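Local coordinates for protein 5-carboxyvanillate decarboxylase (Sphingomonas paucimobilis, PDB 4L6D) that probably catalyses removal of the carboxylate at position 5 of 5-carboxyvanillate to give vanillate, using a manganese-binding amidohydrolase-fold barrel, at residues 7-12 with 70-75; 98-103 with 136-141; 268-273 with 291-296; 168-173 with 222-227. One frame throughout, in Å; residues are numbered along the deposited sequence. Where two conformers were deposited one is given.

Overall arrangement
Contacts 1, 3 and 4 are buried and share one chemistry: neighbouring parallel strands of the barrel, joined by backbone hydrogen bonds. Toward the helices contacts 3 and 4 present aliphatic side chains, whereas contact 1 has Glu9 and His72 there. All three converge on Glu8, a manganese ligand of contact 1, whose other carboxylate oxygen is held by Ser272 of contact 3 and Tyr172 of contact 4. Contact 2 is only partly buried and differs in kind: helix 86-106 meets the turn before strand 140-144 through apolar packing, without hydrogen bonds between its segments. Met100 ties it to contact 1, and Leu141 pairs with strand 171-174 of contact 4. Contacts 2 and 3 do not touch.

Contact 1 (7-12 with 70-75); sequences TEEAVT and DMHLLS. With MN (manganese (II) ion), chain I.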
loop_
_atom_site.group_PDB
_atom_site.type_symbol
_atom_site.label_atom_id
_atom_site.label_comp_id
_atom_site.label_asym_id
_atom_site.label_seq_id
_atom_site.Cartn_x
_atom_site.Cartn_y
_atom_site.Cartn_z
ATOM N N THR A 7 15.457 -14.592 7.091
ATOM C CA THR A 7 16.048 -13.877 5.957
ATOM C C THR A 7 16.140 -12.350 6.001
ATOM O O THR A 7 16.629 -11.758 5.033
ATOM C CB THR A 7 15.363 -14.261 4.629
ATOM O OG1 THR A 7 13.945 -14.041 4.734
ATOM C CG2 THR A 7 15.627 -15.727 4.301
ATOM N N GLU A 8 15.699 -11.706 7.084
ATOM C CA GLU A 8 15.778 -10.240 7.148
ATOM C C GLU A 8 16.360 -9.789 8.479
ATOM O O GLU A 8 15.738 -9.029 9.225
ATOM C CB GLU A 8 14.413 -9.572 6.930
ATOM C CG GLU A 8 14.564 -8.099 6.461
ATOM C CD GLU A 8 13.246 -7.342 6.427
ATOM O OE1 GLU A 8 12.362 -7.705 5.614
ATOM O OE2 GLU A 8 13.086 -6.380 7.211
ATOM N N GLU A 9 17.573 -10.251 8.763
ATOM C CA GLU A 9 18.107 -10.142 10.105
ATOM C C GLU A 9 19.205 -9.104 10.111
ATOM O O GLU A 9 20.269 -9.303 9.541
ATOM C CB GLU A 9 18.568 -11.520 10.598
ATOM C CG GLU A 9 17.519 -12.614 10.291
ATOM C CD GLU A 9 16.107 -12.171 10.657
ATOM O OE1 GLU A 9 15.172 -12.345 9.827
ATOM O OE2 GLU A 9 15.943 -11.625 11.773
ATOM N N ALA A 10 18.905 -7.979 10.745
ATOM C CA ALA A 10 19.755 -6.798 10.698
ATOM C C ALA A 10 20.988 -6.920 11.579
ATOM O O ALA A 10 20.948 -7.521 12.656
ATOM C CB ALA A 10 18.943 -5.575 11.115
ATOM N N VAL A 11 22.074 -6.303 11.116
ATOM C CA VAL A 11 23.329 -6.249 11.849
ATOM C C VAL A 11 23.962 -4.883 11.561
ATOM O O VAL A 11 23.575 -4.211 10.613
ATOM C CB VAL A 11 24.275 -7.403 11.410
ATOM C CG1 VAL A 11 24.754 -7.213 9.955
ATOM C CG2 VAL A 11 25.447 -7.565 12.355
ATOM N N THR A 12 24.916 -4.462 12.380
ATOM C CA THR A 12 25.725 -3.308 12.011
ATOM C C THR A 12 27.175 -3.555 12.388
ATOM O O THR A 12 27.493 -4.559 13.032
ATOM C CB THR A 12 25.212 -1.998 12.619
ATOM O OG1 THR A 12 25.905 -0.895 12.014
ATOM C CG2 THR A 12 25.421 -1.974 14.138
ATOM N N ASP A 70 18.061 -22.244 12.937
ATOM C CA ASP A 70 19.312 -22.715 12.360
ATOM C C ASP A 70 20.215 -21.568 11.913
ATOM O O ASP A 70 21.410 -21.571 12.196
ATOM C CB ASP A 70 19.027 -23.650 11.179
ATOM C CG ASP A 70 18.159 -24.837 11.567
ATOM O OD1 ASP A 70 16.985 -24.636 11.968
ATOM O OD2 ASP A 70 18.649 -25.980 11.447
ATOM N N MET A 71 19.651 -20.598 11.201
ATOM C CA MET A 71 20.453 -19.514 10.625
ATOM C C MET A 71 19.789 -18.149 10.606
ATOM O O MET A 71 18.563 -18.027 10.529
ATOM C CB MET A 71 20.831 -19.845 9.168
ATOM C CG MET A 71 21.609 -21.133 8.978
ATOM S SD MET A 71 22.143 -21.382 7.269
ATOM C CE MET A 71 23.591 -20.311 7.247
ATOM N N HIS A 72 20.630 -17.123 10.657
ATOM C CA HIS A 72 20.250 -15.782 10.225
ATOM C C HIS A 72 20.980 -15.449 8.946
ATOM O O HIS A 72 22.206 -15.642 8.848
ATOM C CB HIS A 72 20.667 -14.724 11.237
ATOM C CG HIS A 72 19.732 -14.566 12.390
ATOM N ND1 HIS A 72 19.767 -13.461 13.213
ATOM C CD2 HIS A 72 18.759 -15.373 12.876
ATOM C CE1 HIS A 72 18.838 -13.582 14.144
ATOM N NE2 HIS A 72 18.227 -14.742 13.976
ATOM N N LEU A 73 20.227 -14.945 7.973
ATOM C CA LEU A 73 20.800 -14.248 6.818
ATOM C C LEU A 73 20.924 -12.779 7.200
ATOM O O LEU A 73 19.921 -12.063 7.313
ATOM C CB LEU A 73 19.900 -14.426 5.590
ATOM C CG LEU A 73 20.300 -13.668 4.326
ATOM C CD1 LEU A 73 21.613 -14.209 3.731
ATOM C CD2 LEU A 73 19.158 -13.731 3.304
ATOM N N LEU A 74 22.158 -12.357 7.444
ATOM C CA LEU A 74 22.434 -11.019 7.970
ATOM C C LEU A 74 22.477 -9.978 6.859
ATOM O O LEU A 74 22.910 -10.266 5.745
ATOM C CB LEU A 74 23.776 -11.012 8.705
ATOM C CG LEU A 74 23.946 -12.021 9.840
ATOM C CD1 LEU A 74 25.401 -12.065 10.312
ATOM C CD2 LEU A 74 23.034 -11.678 11.011
ATOM N N SER A 75 22.054 -8.758 7.189
ATOM C CA SER A 75 22.127 -7.623 6.270
ATOM C C SER A 75 22.474 -6.381 7.069
ATOM O O SER A 75 21.948 -6.185 8.170
ATOM C CB SER A 75 20.781 -7.429 5.551
ATOM O OG SER A 75 19.682 -7.576 6.449
HETATM MN MN MN I . 14.179 -5.130 8.628
HETATM O O HOH W 1 18.916 -10.128 5.719
HETATM O O HOH W 2 16.085 -6.170 8.939
#
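Glu9 lays its aliphatic stem across the imidazole of His72 at about a right angle. CG of Glu9 stands over one ring face, 3.8 Å from the centroid of His72, a CH-pi contact displaced toward the rim. Two successive bends, chi1 -46° and chi2 -46°, fold the Glu9 carboxylate back over its own strand, where OE1 takes the N-H of Glu8 from above the carboxylate plane at 2.9 Å. The same carboxylate is gripped by the backbone N-H groups of Ile296, Asp297 and Tyr298, so a buried acid suits this place: it ties the first strand to the chain leaving the last. Val11 points toward the second strand and sets CG1 4.1 Å from CB of Leu74, beside helix 59-67. Leu73 slants past Thr7, its CD2 3.6 Å from Thr7 O.

Ser75 N donates to Glu9 O at 3.0 Å, and Val11 N to Ser75 O at the same length. Toward Thr7 the direct pairing thins to a weak bond from Glu9 N to Leu73 O at 3.3 Å, and a water adds to it, donating to Thr7 O and to Leu73 O (2.7 Å) and accepting from Ser75 OG. Small residues, Ala10 and Ser75, occupy the other side of the sheet. The extended Glu8 reaches manganese with OE2 at 2.2 Å, while OE1 is held by Tyr172 and Ser272; His174 and Asp297 complete the protein ligands. Parallel pairing of the first two strands, with a metal ligand on the first, fits the amidohydrolase (beta/alpha)8 barrel.

Contact 2 (98-103 with 136-141); sequences DLMAQT and LRLNGL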
loop_
_atom_site.group_PDB
_atom_site.type_symbol
_atom_site.label_atom_id
_atom_site.label_comp_id
_atom_site.label_asym_id
_atom_site.label_seq_id
_atom_site.Cartn_x
_atom_site.Cartn_y
_atom_site.Cartn_z
ATOM N N ASP A 98 33.428 -6.560 3.797
ATOM C CA ASP A 98 34.514 -7.374 4.330
ATOM C C ASP A 98 34.144 -7.891 5.713
ATOM O O ASP A 98 34.387 -9.052 6.033
ATOM C CB ASP A 98 35.810 -6.571 4.431
ATOM C CG ASP A 98 36.483 -6.368 3.095
ATOM O OD1 ASP A 98 36.103 -7.046 2.123
ATOM O OD2 ASP A 98 37.424 -5.546 3.030
ATOM N N LEU A 99 33.567 -7.019 6.539
ATOM C CA LEU A 99 33.200 -7.415 7.894
ATOM C C LEU A 99 32.050 -8.427 7.882
ATOM O O LEU A 99 32.034 -9.363 8.682
ATOM C CB LEU A 99 32.853 -6.185 8.743
ATOM C CG LEU A 99 34.075 -5.330 9.094
ATOM C CD1 LEU A 99 33.654 -4.034 9.764
ATOM C CD2 LEU A 99 35.022 -6.104 10.001
ATOM N N MET A 100 31.101 -8.243 6.968
ATOM C CA MET A 100 30.034 -9.226 6.794
ATOM C C MET A 100 30.598 -10.602 6.413
ATOM O O MET A 100 30.232 -11.623 7.004
ATOM C CB MET A 100 29.041 -8.771 5.723
ATOM C CG MET A 100 27.905 -9.771 5.478
ATOM S SD MET A 100 26.753 -9.852 6.862
ATOM C CE MET A 100 25.803 -8.366 6.587
ATOM N N ALA A 101 31.498 -10.635 5.435
ATOM C CA ALA A 101 32.104 -11.909 5.034
ATOM C C ALA A 101 32.879 -12.568 6.172
ATOM O O ALA A 101 32.828 -13.785 6.353
ATOM C CB ALA A 101 32.995 -11.735 3.794
ATOM N N GLN A 102 33.586 -11.763 6.956
ATOM C CA GLN A 102 34.350 -12.298 8.072
ATOM C C GLN A 102 33.439 -12.802 9.186
ATOM O O GLN A 102 33.738 -13.810 9.830
ATOM C CB GLN A 102 35.343 -11.260 8.600
ATOM C CG GLN A 102 36.478 -11.009 7.612
ATOM C CD GLN A 102 37.312 -9.775 7.918
ATOM O OE1 GLN A 102 37.322 -9.272 9.041
ATOM N NE2 GLN A 102 38.008 -9.277 6.906
ATOM N N THR A 103 32.327 -12.107 9.403
ATOM C CA THR A 103 31.333 -12.560 10.372
ATOM C C THR A 103 30.739 -13.902 9.958
ATOM O O THR A 103 30.619 -14.831 10.765
ATOM C CB THR A 103 30.222 -11.524 10.513
ATOM O OG1 THR A 103 30.784 -10.332 11.069
ATOM C CG2 THR A 103 29.112 -12.037 11.428
ATOM N N LEU A 136 34.218 -12.367 -2.205
ATOM C CA LEU A 136 33.682 -12.602 -0.865
ATOM C C LEU A 136 32.732 -13.796 -0.845
ATOM O O LEU A 136 32.530 -14.426 0.193
ATOM C CB LEU A 136 32.953 -11.364 -0.351
ATOM C CG LEU A 136 33.858 -10.144 -0.183
ATOM C CD1 LEU A 136 33.049 -9.001 0.374
ATOM C CD2 LEU A 136 35.012 -10.476 0.730
ATOM N N ARG A 137 32.154 -14.096 -2.003
ATOM C CA ARG A 137 31.224 -15.212 -2.148
ATOM C C ARG A 137 30.057 -15.114 -1.161
ATOM O O ARG A 137 29.588 -16.117 -0.612
ATOM C CB ARG A 137 31.960 -16.554 -2.048
ATOM C CG ARG A 137 32.831 -16.853 -3.267
ATOM C CD ARG A 137 33.870 -17.927 -2.978
ATOM N NE ARG A 137 35.082 -17.347 -2.403
ATOM C CZ ARG A 137 36.180 -17.054 -3.098
ATOM N NH1 ARG A 137 36.231 -17.299 -4.402
ATOM N NH2 ARG A 137 37.230 -16.518 -2.489
ATOM N N LEU A 138 29.575 -13.896 -0.956
ATOM C CA LEU A 138 28.407 -13.688 -0.108
ATOM C C LEU A 138 27.128 -14.210 -0.759
ATOM O O LEU A 138 27.109 -14.567 -1.941
ATOM C CB LEU A 138 28.281 -12.222 0.321
ATOM C CG LEU A 138 29.285 -11.836 1.412
ATOM C CD1 LEU A 138 29.353 -10.328 1.539
ATOM C CD2 LEU A 138 28.895 -12.465 2.733
ATOM N N ASN A 139 26.060 -14.265 0.025
ATOM C CA ASN A 139 24.858 -15.004 -0.351
ATOM C C ASN A 139 23.871 -14.222 -1.203
ATOM O O ASN A 139 22.977 -14.798 -1.830
ATOM C CB ASN A 139 24.174 -15.496 0.926
ATOM C CG ASN A 139 25.053 -16.424 1.721
ATOM O OD1 ASN A 139 25.867 -15.980 2.534
ATOM N ND2 ASN A 139 24.917 -17.722 1.475
ATOM N N GLY A 140 24.044 -12.909 -1.237
ATOM C CA GLY A 140 23.143 -12.063 -1.991
ATOM C C GLY A 140 23.478 -10.624 -1.701
ATOM O O GLY A 140 24.557 -10.333 -1.186
ATOM N N LEU A 141 22.544 -9.736 -2.014
ATOM C CA LEU A 141 22.736 -8.298 -1.822
ATOM C C LEU A 141 21.558 -7.687 -1.086
ATOM O O LEU A 141 20.451 -8.225 -1.109
ATOM C CB LEU A 141 22.887 -7.609 -3.177
ATOM C CG LEU A 141 24.093 -8.015 -4.015
ATOM C CD1 LEU A 141 23.884 -7.591 -5.472
ATOM C CD2 LEU A 141 25.395 -7.450 -3.471
#
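Ala101 faces Leu136 directly, its CB 3.9 Å from Leu136 CD2, and the short methyl lets helix 86-106 come close to the chain opposite. The second aliphatic finger is Leu138, whose CD2 rests 4.0 Å from Ala101 CA and an equal distance from CG of Met100. Leu138 thus touches through CD2, whereas Leu136 presents CD2 to Ala101 and both methyls to Asp98 OD1. Asp98 crosses the end of Leu136 at about a right angle, with OD1 3.9 Å from Leu136 CD2; this is mere packing, for the carboxylate makes salt bridges to Arg131 and Arg94, and its OD1 partner Arg131 also lies against Leu136.

Farther out, Met100 has CG anti to its own backbone N (chi1 179°) and then bends twice, so that its stem meets Leu138 while its terminal methyl runs on to Val11, Leu74 and Ser75, against the first two strands. A flexible, unbranched side chain suits this role of linking two layers. Arg137, with a positive phi of 55°, is where the chain leaves helix 122-134, and the turn leaves both Leu136 and Leu138 directed toward helix 86-106. A manganese ion lies about 6 Å from the nearest atom of the Leu138 side chain. Such an alpha-beta turn, leading into strand 140-144 and packed against a neighbouring helix at the N-terminal end of the strands, belongs to the (beta/alpha)8 barrel.

Contact 3 (268-273 with 291-296); sequences AITTSG and NVMWAI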
loop_
_atom_site.group_PDB
_atom_site.type_symbol
_atom_site.label_atom_id
_atom_site.label_comp_id
_atom_site.label_asym_id
_atom_site.label_seq_id
_atom_site.Cartn_x
_atom_site.Cartn_y
_atom_site.Cartn_z
ATOM N N ALA A 268 10.613 -12.591 -5.096
ATOM C CA ALA A 268 10.155 -13.476 -4.031
ATOM C C ALA A 268 9.943 -12.585 -2.814
ATOM O O ALA A 268 10.402 -11.432 -2.788
ATOM C CB ALA A 268 11.190 -14.577 -3.730
ATOM N N ILE A 269 9.241 -13.107 -1.816
ATOM C CA ILE A 269 8.884 -12.313 -0.645
ATOM C C ILE A 269 9.288 -13.010 0.640
ATOM O O ILE A 269 9.532 -14.215 0.653
ATOM C CB ILE A 269 7.363 -11.970 -0.597
ATOM C CG1 ILE A 269 6.509 -13.201 -0.264
ATOM C CG2 ILE A 269 6.910 -11.376 -1.922
ATOM C CD1 ILE A 269 5.077 -12.839 0.115
ATOM N N THR A 270 9.359 -12.237 1.720
ATOM C CA THR A 270 9.520 -12.815 3.051
ATOM C C THR A 270 8.409 -12.369 3.977
ATOM O O THR A 270 7.699 -11.401 3.693
ATOM C CB THR A 270 10.880 -12.506 3.714
ATOM O OG1 THR A 270 10.796 -11.268 4.433
ATOM C CG2 THR A 270 12.020 -12.455 2.685
ATOM N N THR A 271 8.287 -13.078 5.095
ATOM C CA THR A 271 7.227 -12.834 6.069
ATOM C C THR A 271 7.638 -11.898 7.203
ATOM O O THR A 271 6.919 -11.807 8.189
ATOM C CB THR A 271 6.763 -14.158 6.709
ATOM O OG1 THR A 271 7.839 -14.714 7.471
ATOM C CG2 THR A 271 6.347 -15.171 5.624
ATOM N N SER A 272 8.786 -11.227 7.083
ATOM C CA SER A 272 9.243 -10.341 8.163
ATOM C C SER A 272 8.140 -9.393 8.609
ATOM O O SER A 272 7.513 -8.724 7.792
ATOM C CB SER A 272 10.454 -9.525 7.717
ATOM O OG SER A 272 10.182 -8.878 6.488
ATOM N N GLY A 273 7.881 -9.339 9.908
ATOM C CA GLY A 273 6.909 -8.384 10.420
ATOM C C GLY A 273 5.457 -8.614 10.057
ATOM O O GLY A 273 4.620 -7.757 10.336
ATOM N N ASN A 291 7.948 -19.039 -3.702
ATOM C CA ASN A 291 8.255 -17.605 -3.687
ATOM C C ASN A 291 8.071 -16.922 -2.330
ATOM O O ASN A 291 8.107 -15.697 -2.241
ATOM C CB ASN A 291 7.412 -16.871 -4.731
ATOM C CG ASN A 291 8.058 -16.859 -6.109
ATOM O OD1 ASN A 291 9.212 -17.250 -6.274
ATOM N ND2 ASN A 291 7.322 -16.374 -7.101
ATOM N N VAL A 292 7.875 -17.711 -1.278
ATOM C CA VAL A 292 7.682 -17.158 0.057
ATOM C C VAL A 292 8.718 -17.704 1.025
ATOM O O VAL A 292 8.859 -18.913 1.163
ATOM C CB VAL A 292 6.272 -17.468 0.601
ATOM C CG1 VAL A 292 6.052 -16.761 1.939
ATOM C CG2 VAL A 292 5.207 -17.059 -0.416
ATOM N N MET A 293 9.410 -16.802 1.720
ATOM C CA MET A 293 10.431 -17.172 2.696
ATOM C C MET A 293 10.102 -16.630 4.070
ATOM O O MET A 293 9.480 -15.587 4.205
ATOM C CB MET A 293 11.785 -16.615 2.273
ATOM C CG MET A 293 12.330 -17.282 1.032
ATOM S SD MET A 293 13.857 -16.529 0.436
ATOM C CE MET A 293 13.247 -15.045 -0.356
ATOM N N TRP A 294 10.554 -17.338 5.095
ATOM C CA TRP A 294 10.379 -16.886 6.464
ATOM C C TRP A 294 11.476 -15.901 6.882
ATOM O O TRP A 294 12.612 -15.965 6.400
ATOM C CB TRP A 294 10.347 -18.118 7.375
ATOM C CG TRP A 294 10.244 -17.819 8.837
ATOM C CD1 TRP A 294 9.148 -17.369 9.509
ATOM C CD2 TRP A 294 11.287 -17.959 9.802
ATOM N NE1 TRP A 294 9.448 -17.211 10.847
ATOM C CE2 TRP A 294 10.756 -17.580 11.049
ATOM C CE3 TRP A 294 12.626 -18.384 9.731
ATOM C CZ2 TRP A 294 11.515 -17.605 12.217
ATOM C CZ3 TRP A 294 13.377 -18.404 10.887
ATOM C CH2 TRP A 294 12.817 -18.019 12.117
ATOM N N ALA A 295 11.125 -14.987 7.786
ATOM C CA ALA A 295 12.094 -14.059 8.372
ATOM C C ALA A 295 11.620 -13.642 9.759
ATOM O O ALA A 295 10.471 -13.902 10.119
ATOM C CB ALA A 295 12.286 -12.825 7.486
ATOM N N ILE A 296 12.489 -12.976 10.521
ATOM C CA ILE A 296 12.135 -12.495 11.853
ATOM C C ILE A 296 12.083 -10.972 11.903
ATOM O O ILE A 296 11.206 -10.405 12.563
ATOM C CB ILE A 296 13.125 -12.993 12.924
ATOM C CG1 ILE A 296 13.191 -14.524 12.935
ATOM C CG2 ILE A 296 12.745 -12.436 14.298
ATOM C CD1 ILE A 296 14.407 -15.049 13.670
HETATM O O HOH W 3 7.682 -14.019 10.156
HETATM O O HOH W 4 8.615 -11.203 11.848
#
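Ile269 and Val292 lie side by side pointing the same way, CG1 of Ile269 4.1 Å from CG2 of Val292, at the tight end where the strands run parallel. Here the backbone bonds are short: Ile269 N to Asn291 O at 2.9 Å (167° at the hydrogen), then Met293 N to Ile269 O at 2.8 Å. Beta-branched residues suit this side, which is covered by helix 277-287. On the other side Met293 bends at its thioether to bring CE 4.0 Å from Ala268 CB, a flexible chain fitting beside a small one.

Beyond Thr271 N, bonded to Met293 O, the pairing loosens and side chains and water replace direct backbone bonds. Thr271 has its hydroxyl between backbone N and carbonyl carbon (chi1 65°), which turns OG1 to Ala295 N for a weak bond of 3.3 Å, while CG2 reaches back to Val292 CG1 at 4.0 Å. A water links OG1 to Ala295 O, and another joins Gly273 N to Ile296 O. A valine at Thr271 would probably leave Ala295 N without this acceptor and the bridging water with one anchor fewer. Ser272 packs on Ala295 through CB; its OG is hydrogen-bonded to Glu8 OE1 and accepts from His227 N. This is the last beta-alpha-beta unit of the (beta/alpha)8 barrel, strand 267-270, helix 277-287 and strand 292-293, whose C-terminal loops lie beside the metal site.

Contact 4 (168-173 with 222-227); sequences GLALYI and KIVLGH
Tyr172 reaches from its strand across Val224 to Gly226. From CB the side chain leaves with CG anti to the backbone N (chi1 -156°), which carries the ring forward over the neighbouring strand. CD1 passes 3.6 Å from Val224 O. CD2 and CE2 meet CG1 of Val224, which stands over one ring face, 3.9 Å from the Tyr172 centroid, in a CH-pi contact offset toward the rim. CE1 comes to Gly226 N, and at the tip OH lies 3.3 Å from Gly226 CA. A beta carbon at residue 226 would run into that hydroxyl, which is a good reason for a glycine. The OH is hydrogen-bonded to Glu8 and Thr270, so this second-shell tyrosine probably helps orient a manganese ligand. A phenylalanine in place of Tyr172 would probably keep the packing on Val224 but leave Glu8 OE1 without one of its partners and its carboxylate less firmly held.

The opposite side of the sheet is aliphatic: Leu171 and Ile223 run side by side, and Ile173 CD1 touches Ile223 CG2 at 3.7 Å, branched and bulky residues that fill the layer toward the helices. Lys222 uses its stem against Ala170 and sends NZ to Arg265 O. Between the strands, Leu171 N bonds to Lys222 O and Val224 N to Leu171 O, both at 2.8 Å, then Ile173 N to Val224 O. Where the strands part, one water joins Ile173 O to Gly226 N. Parallel strands with a tyrosine hydroxyl directed to the metal site on one face and aliphatic residues on the other form the wall of an amidohydrolase (beta/alpha)8 barrel.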
loop_
_atom_site.group_PDB
_atom_site.type_symbol
_atom_site.label_atom_id
_atom_site.label_comp_id
_atom_site.label_asym_id
_atom_site.label_seq_id
_atom_site.Cartn_x
_atom_site.Cartn_y
_atom_site.Cartn_z
ATOM N N GLY A 168 24.247 -12.882 -10.609
ATOM C CA GLY A 168 23.368 -13.958 -10.187
ATOM C C GLY A 168 22.864 -13.820 -8.752
ATOM O O GLY A 168 22.081 -14.652 -8.285
ATOM N N LEU A 169 23.299 -12.779 -8.052
ATOM C CA LEU A 169 22.847 -12.536 -6.673
ATOM C C LEU A 169 21.456 -11.924 -6.621
ATOM O O LEU A 169 21.149 -10.975 -7.355
ATOM C CB LEU A 169 23.817 -11.601 -5.943
ATOM C CG LEU A 169 25.245 -12.122 -5.744
ATOM C CD1 LEU A 169 26.057 -11.092 -4.993
ATOM C CD2 LEU A 169 25.237 -13.455 -4.996
ATOM N N ALA A 170 20.627 -12.442 -5.721
ATOM C CA ALA A 170 19.339 -11.831 -5.444
ATOM C C ALA A 170 19.535 -10.530 -4.660
ATOM O O ALA A 170 20.416 -10.449 -3.802
ATOM C CB ALA A 170 18.454 -12.795 -4.672
ATOM N N LEU A 171 18.731 -9.516 -4.973
ATOM C CA LEU A 171 18.777 -8.247 -4.247
ATOM C C LEU A 171 17.567 -8.102 -3.340
ATOM O O LEU A 171 16.430 -8.040 -3.809
ATOM C CB LEU A 171 18.819 -7.074 -5.224
ATOM C CG LEU A 171 18.717 -5.688 -4.578
ATOM C CD1 LEU A 171 19.957 -5.367 -3.735
ATOM C CD2 LEU A 171 18.525 -4.627 -5.649
ATOM N N TYR A 172 17.816 -8.049 -2.035
ATOM C CA TYR A 172 16.767 -7.768 -1.067
ATOM C C TYR A 172 16.600 -6.259 -1.021
ATOM O O TYR A 172 17.535 -5.547 -0.653
ATOM C CB TYR A 172 17.189 -8.299 0.308
ATOM C CG TYR A 172 16.056 -8.617 1.267
ATOM C CD1 TYR A 172 15.103 -7.659 1.602
ATOM C CD2 TYR A 172 15.958 -9.878 1.853
ATOM C CE1 TYR A 172 14.082 -7.946 2.496
ATOM C CE2 TYR A 172 14.947 -10.182 2.743
ATOM C CZ TYR A 172 14.006 -9.216 3.050
ATOM O OH TYR A 172 13.008 -9.536 3.932
ATOM N N ILE A 173 15.443 -5.759 -1.444
ATOM C CA ILE A 173 15.168 -4.331 -1.296
ATOM C C ILE A 173 14.410 -4.134 0.001
ATOM O O ILE A 173 13.181 -4.280 0.058
ATOM C CB ILE A 173 14.416 -3.719 -2.500
ATOM C CG1 ILE A 173 15.228 -3.916 -3.785
ATOM C CG2 ILE A 173 14.205 -2.231 -2.262
ATOM C CD1 ILE A 173 14.533 -3.395 -5.047
ATOM N N LYS A 222 16.765 -11.035 -9.714
ATOM C CA LYS A 222 15.907 -11.551 -8.655
ATOM C C LYS A 222 15.872 -10.529 -7.524
ATOM O O LYS A 222 16.915 -10.126 -7.002
ATOM C CB LYS A 222 16.375 -12.913 -8.140
ATOM C CG LYS A 222 15.442 -13.553 -7.099
ATOM C CD LYS A 222 14.119 -14.055 -7.720
ATOM C CE LYS A 222 14.321 -15.378 -8.451
ATOM N NZ LYS A 222 13.150 -15.754 -9.302
ATOM N N ILE A 223 14.663 -10.105 -7.188
ATOM C CA ILE A 223 14.410 -9.108 -6.151
ATOM C C ILE A 223 13.629 -9.766 -5.022
ATOM O O ILE A 223 12.712 -10.556 -5.267
ATOM C CB ILE A 223 13.577 -7.931 -6.712
ATOM C CG1 ILE A 223 14.222 -7.344 -7.977
ATOM C CG2 ILE A 223 13.334 -6.860 -5.628
ATOM C CD1 ILE A 223 15.597 -6.737 -7.768
ATOM N N VAL A 224 13.994 -9.455 -3.781
ATOM C CA VAL A 224 13.273 -9.991 -2.636
ATOM C C VAL A 224 12.692 -8.829 -1.823
ATOM O O VAL A 224 13.374 -7.828 -1.576
ATOM C CB VAL A 224 14.192 -10.876 -1.774
ATOM C CG1 VAL A 224 13.495 -11.266 -0.469
ATOM C CG2 VAL A 224 14.616 -12.143 -2.557
ATOM N N LEU A 225 11.417 -8.952 -1.459
ATOM C CA LEU A 225 10.743 -7.949 -0.635
ATOM C C LEU A 225 10.213 -8.552 0.659
ATOM O O LEU A 225 9.517 -9.575 0.641
ATOM C CB LEU A 225 9.572 -7.337 -1.404
ATOM C CG LEU A 225 9.908 -6.549 -2.667
ATOM C CD1 LEU A 225 8.597 -6.097 -3.308
ATOM C CD2 LEU A 225 10.766 -5.337 -2.349
ATOM N N GLY A 226 10.531 -7.906 1.777
ATOM C CA GLY A 226 10.048 -8.336 3.074
ATOM C C GLY A 226 8.622 -7.886 3.353
ATOM O O GLY A 226 7.937 -7.357 2.472
ATOM N N HIS A 227 8.169 -8.129 4.579
ATOM C CA HIS A 227 6.864 -7.639 5.031
ATOM C C HIS A 227 5.755 -8.084 4.101
ATOM O O HIS A 227 4.921 -7.285 3.652
ATOM C CB HIS A 227 6.950 -6.123 5.234
ATOM C CG HIS A 227 8.238 -5.746 5.884
ATOM N ND1 HIS A 227 9.258 -5.118 5.203
ATOM C CD2 HIS A 227 8.738 -6.064 7.105
ATOM C CE1 HIS A 227 10.316 -5.027 5.992
ATOM N NE2 HIS A 227 10.024 -5.589 7.152
HETATM O O HOH W 5 19.623 -10.947 -9.646
HETATM O O HOH W 6 11.423 -5.270 1.949
#